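Local coordinates for protein RcdA (Caulobacter vibrioides, PDB 3CTW) that probably acts as a protein-binding adaptor that helps the ClpXP protease degrade the cell-cycle regulator CtrA, at residues A42-A47 with F120-L125. Sequence-based numbering, arbitrary orientation.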
ATOM      1  N   ALA A  42      15.469  -3.434 -11.660  1.00  5.20           N
ATOM      2  CA  ALA A  42      16.712  -3.458 -12.432  1.00  5.30           C
ATOM      3  C   ALA A  42      16.812  -4.711 -13.317  1.00  5.25           C
ATOM      4  O   ALA A  42      17.357  -4.666 -14.424  1.00  5.39           O
ATOM      5  CB  ALA A  42      17.921  -3.361 -11.496  1.00  5.26           C
ATOM      6  N   TYR A  43      16.248  -5.807 -12.823  1.00  4.93           N
ATOM      7  CA  TYR A  43      16.238  -7.061 -13.551  1.00  4.68           C
ATOM      8  C   TYR A  43      15.179  -7.064 -14.654  1.00  4.21           C
ATOM      9  O   TYR A  43      15.477  -7.369 -15.800  1.00  4.14           O
ATOM     10  CB  TYR A  43      16.022  -8.231 -12.583  1.00  4.91           C
ATOM     11  CG  TYR A  43      15.874  -9.572 -13.268  1.00  5.85           C
ATOM     12  CD1 TYR A  43      16.984 -10.244 -13.771  1.00  6.15           C
ATOM     13  CD2 TYR A  43      14.622 -10.169 -13.416  1.00  6.92           C
ATOM     14  CE1 TYR A  43      16.852 -11.476 -14.406  1.00  6.51           C
ATOM     15  CE2 TYR A  43      14.481 -11.403 -14.053  1.00  7.01           C
ATOM     16  CZ  TYR A  43      15.602 -12.052 -14.538  1.00  6.53           C
ATOM     17  OH  TYR A  43      15.461 -13.260 -15.175  1.00  6.34           O
ATOM     18  N   LEU A  44      13.950  -6.728 -14.296  1.00  3.92           N
ATOM     19  CA  LEU A  44      12.840  -6.758 -15.232  1.00  3.61           C
ATOM     20  C   LEU A  44      13.003  -5.784 -16.384  1.00  3.88           C
ATOM     21  O   LEU A  44      12.512  -6.045 -17.484  1.00  4.15           O
ATOM     22  CB  LEU A  44      11.512  -6.504 -14.519  1.00  3.26           C
ATOM     23  CG  LEU A  44      11.035  -7.526 -13.484  1.00  2.49           C
ATOM     24  CD1 LEU A  44       9.749  -7.070 -12.892  1.00  2.00           C
ATOM     25  CD2 LEU A  44      10.873  -8.909 -14.068  1.00  3.45           C
ATOM     26  N   ASP A  45      13.695  -4.675 -16.140  1.00  4.05           N
ATOM     27  CA  ASP A  45      13.919  -3.689 -17.205  1.00  4.55           C
ATOM     28  C   ASP A  45      15.292  -3.863 -17.848  1.00  4.37           C
ATOM     29  O   ASP A  45      15.647  -3.135 -18.772  1.00  4.19           O
ATOM     30  CB  ASP A  45      13.779  -2.257 -16.687  1.00  5.05           C
ATOM     31  CG  ASP A  45      12.455  -2.011 -15.993  1.00  6.49           C
ATOM     32  OD1 ASP A  45      11.461  -2.679 -16.336  1.00  8.82           O
ATOM     33  OD2 ASP A  45      12.415  -1.147 -15.092  1.00  7.94           O
ATOM     34  N   GLY A  46      16.064  -4.823 -17.347  1.00  4.44           N
ATOM     35  CA  GLY A  46      17.425  -5.048 -17.827  1.00  4.45           C
ATOM     36  C   GLY A  46      17.647  -6.445 -18.371  1.00  4.56           C
ATOM     37  O   GLY A  46      17.243  -6.756 -19.493  1.00  4.52           O
ATOM     38  N   ALA A  47      18.282  -7.290 -17.564  1.00  4.67           N
ATOM     39  CA  ALA A  47      18.599  -8.663 -17.949  1.00  4.84           C
ATOM     40  C   ALA A  47      17.360  -9.533 -18.185  1.00  5.17           C
ATOM     41  O   ALA A  47      17.348 -10.364 -19.096  1.00  5.31           O
ATOM     42  CB  ALA A  47      19.494  -9.296 -16.911  1.00  4.63           C
ATOM     43  N   PHE A 120      16.933 -18.094 -14.355  1.00 10.99           N
ATOM     44  CA  PHE A 120      17.671 -18.073 -13.088  1.00 10.61           C
ATOM     45  C   PHE A 120      17.375 -16.822 -12.250  1.00 10.26           C
ATOM     46  O   PHE A 120      17.101 -16.920 -11.053  1.00 10.03           O
ATOM     47  CB  PHE A 120      19.171 -18.192 -13.406  1.00 10.68           C
ATOM     48  CG  PHE A 120      20.081 -18.084 -12.213  1.00 10.69           C
ATOM     49  CD1 PHE A 120      20.232 -19.145 -11.337  1.00 10.85           C
ATOM     50  CD2 PHE A 120      20.835 -16.939 -12.004  1.00 10.81           C
ATOM     51  CE1 PHE A 120      21.099 -19.056 -10.246  1.00 10.43           C
ATOM     52  CE2 PHE A 120      21.703 -16.845 -10.916  1.00 10.94           C
ATOM     53  CZ  PHE A 120      21.834 -17.905 -10.038  1.00 10.16           C
ATOM     54  N   GLY A 121      17.370 -15.662 -12.910  1.00  9.86           N
ATOM     55  CA  GLY A 121      17.199 -14.370 -12.250  1.00  9.26           C
ATOM     56  C   GLY A 121      15.826 -14.158 -11.666  1.00  8.92           C
ATOM     57  O   GLY A 121      15.695 -13.719 -10.522  1.00  8.64           O
ATOM     58  N   LEU A 122      14.802 -14.498 -12.452  1.00  8.64           N
ATOM     59  CA  LEU A 122      13.408 -14.360 -12.032  1.00  8.31           C
ATOM     60  C   LEU A 122      13.101 -15.356 -10.924  1.00  7.80           C
ATOM     61  O   LEU A 122      12.435 -15.015  -9.952  1.00  7.64           O
ATOM     62  CB  LEU A 122      12.460 -14.580 -13.216  1.00  8.57           C
ATOM     63  CG  LEU A 122      11.016 -14.039 -13.243  1.00  9.75           C
ATOM     64  CD1 LEU A 122      10.115 -14.601 -12.129  1.00  9.72           C
ATOM     65  CD2 LEU A 122      11.034 -12.533 -13.170  1.00 11.49           C
ATOM     66  N   MET A 123      13.620 -16.571 -11.068  1.00  7.16           N
ATOM     67  CA  MET A 123      13.400 -17.606 -10.090  1.00  6.60           C
ATOM     68  C   MET A 123      13.966 -17.231  -8.720  1.00  5.74           C
ATOM     69  O   MET A 123      13.329 -17.494  -7.707  1.00  5.59           O
ATOM     70  CB  MET A 123      13.976 -18.929 -10.573  1.00  6.84           C
ATOM     71  CG  MET A 123      13.430 -20.103  -9.817  1.00  8.39           C
ATOM     72  SD  MET A 123      11.768 -20.524 -10.383  1.00 11.25           S
ATOM     73  CE  MET A 123      12.168 -21.451 -11.870  1.00 10.57           C
ATOM     74  N   ASN A 124      15.142 -16.592  -8.702  1.00  4.79           N
ATOM     75  CA  ASN A 124      15.789 -16.164  -7.452  1.00  3.82           C
ATOM     76  C   ASN A 124      14.988 -15.089  -6.712  1.00  3.31           C
ATOM     77  O   ASN A 124      14.726 -15.200  -5.514  1.00  3.00           O
ATOM     78  CB  ASN A 124      17.197 -15.616  -7.716  1.00  4.00           C
ATOM     79  CG  ASN A 124      18.197 -16.686  -8.124  1.00  3.94           C
ATOM     80  OD1 ASN A 124      18.001 -17.872  -7.863  1.00  3.51           O
ATOM     81  ND2 ASN A 124      19.298 -16.255  -8.749  1.00  3.38           N
ATOM     82  N   LEU A 125      14.604 -14.041  -7.441  1.00  2.87           N
ATOM     83  CA  LEU A 125      13.853 -12.917  -6.885  1.00  2.11           C
ATOM     84  C   LEU A 125      12.487 -13.352  -6.385  1.00  2.00           C
ATOM     85  O   LEU A 125      11.959 -12.781  -5.439  1.00  2.00           O
ATOM     86  CB  LEU A 125      13.672 -11.816  -7.933  1.00  2.00           C
ATOM     87  CG  LEU A 125      14.909 -11.107  -8.457  1.00  2.01           C
ATOM     88  CD1 LEU A 125      14.548 -10.337  -9.695  1.00  2.98           C
ATOM     89  CD2 LEU A 125      15.506 -10.196  -7.416  1.00  2.21           C
TER
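The ring of Y43 lies against the backbone of G121 at the start of helix 120-145. G121 C sits over one ring face, 3.6 Å from Y43 CZ. G121 CA is equally near Y43 CE1. G121 has no side chain, and the ring comes directly onto the helix backbone. Y43 CG is anti to the backbone N (chi1 175°), which carries the ring from the last turn of helix 26-44 across to this surface.

Two leucines add apolar contacts. L125 crosses the tyrosine obliquely, with CD1 on the G121 side of the ring and 3.7 Å from Y43 CD2. L122 runs at about a right angle to the tyrosine, and its CD2 reaches Y43 CE2 at 3.7 Å. The same L122 methyl also meets L44 CD2 at 3.7 Å. L44 and L122 both continue onto Y63 of helix 57-88, so the contact joins three helices of the bundle.

The phenol oxygen lies close to the backbone at L122, with Y43 OH 3.1 Å from L122 N. The hydroxyl makes a hydrogen bond with D51 OD2, in the short helix 47-52. Y43 thus combines two roles. Its ring rests against the backbone at G121 and L122 and packs against the side chains of two leucines, while its hydroxyl ties this junction to the helix that follows the turn.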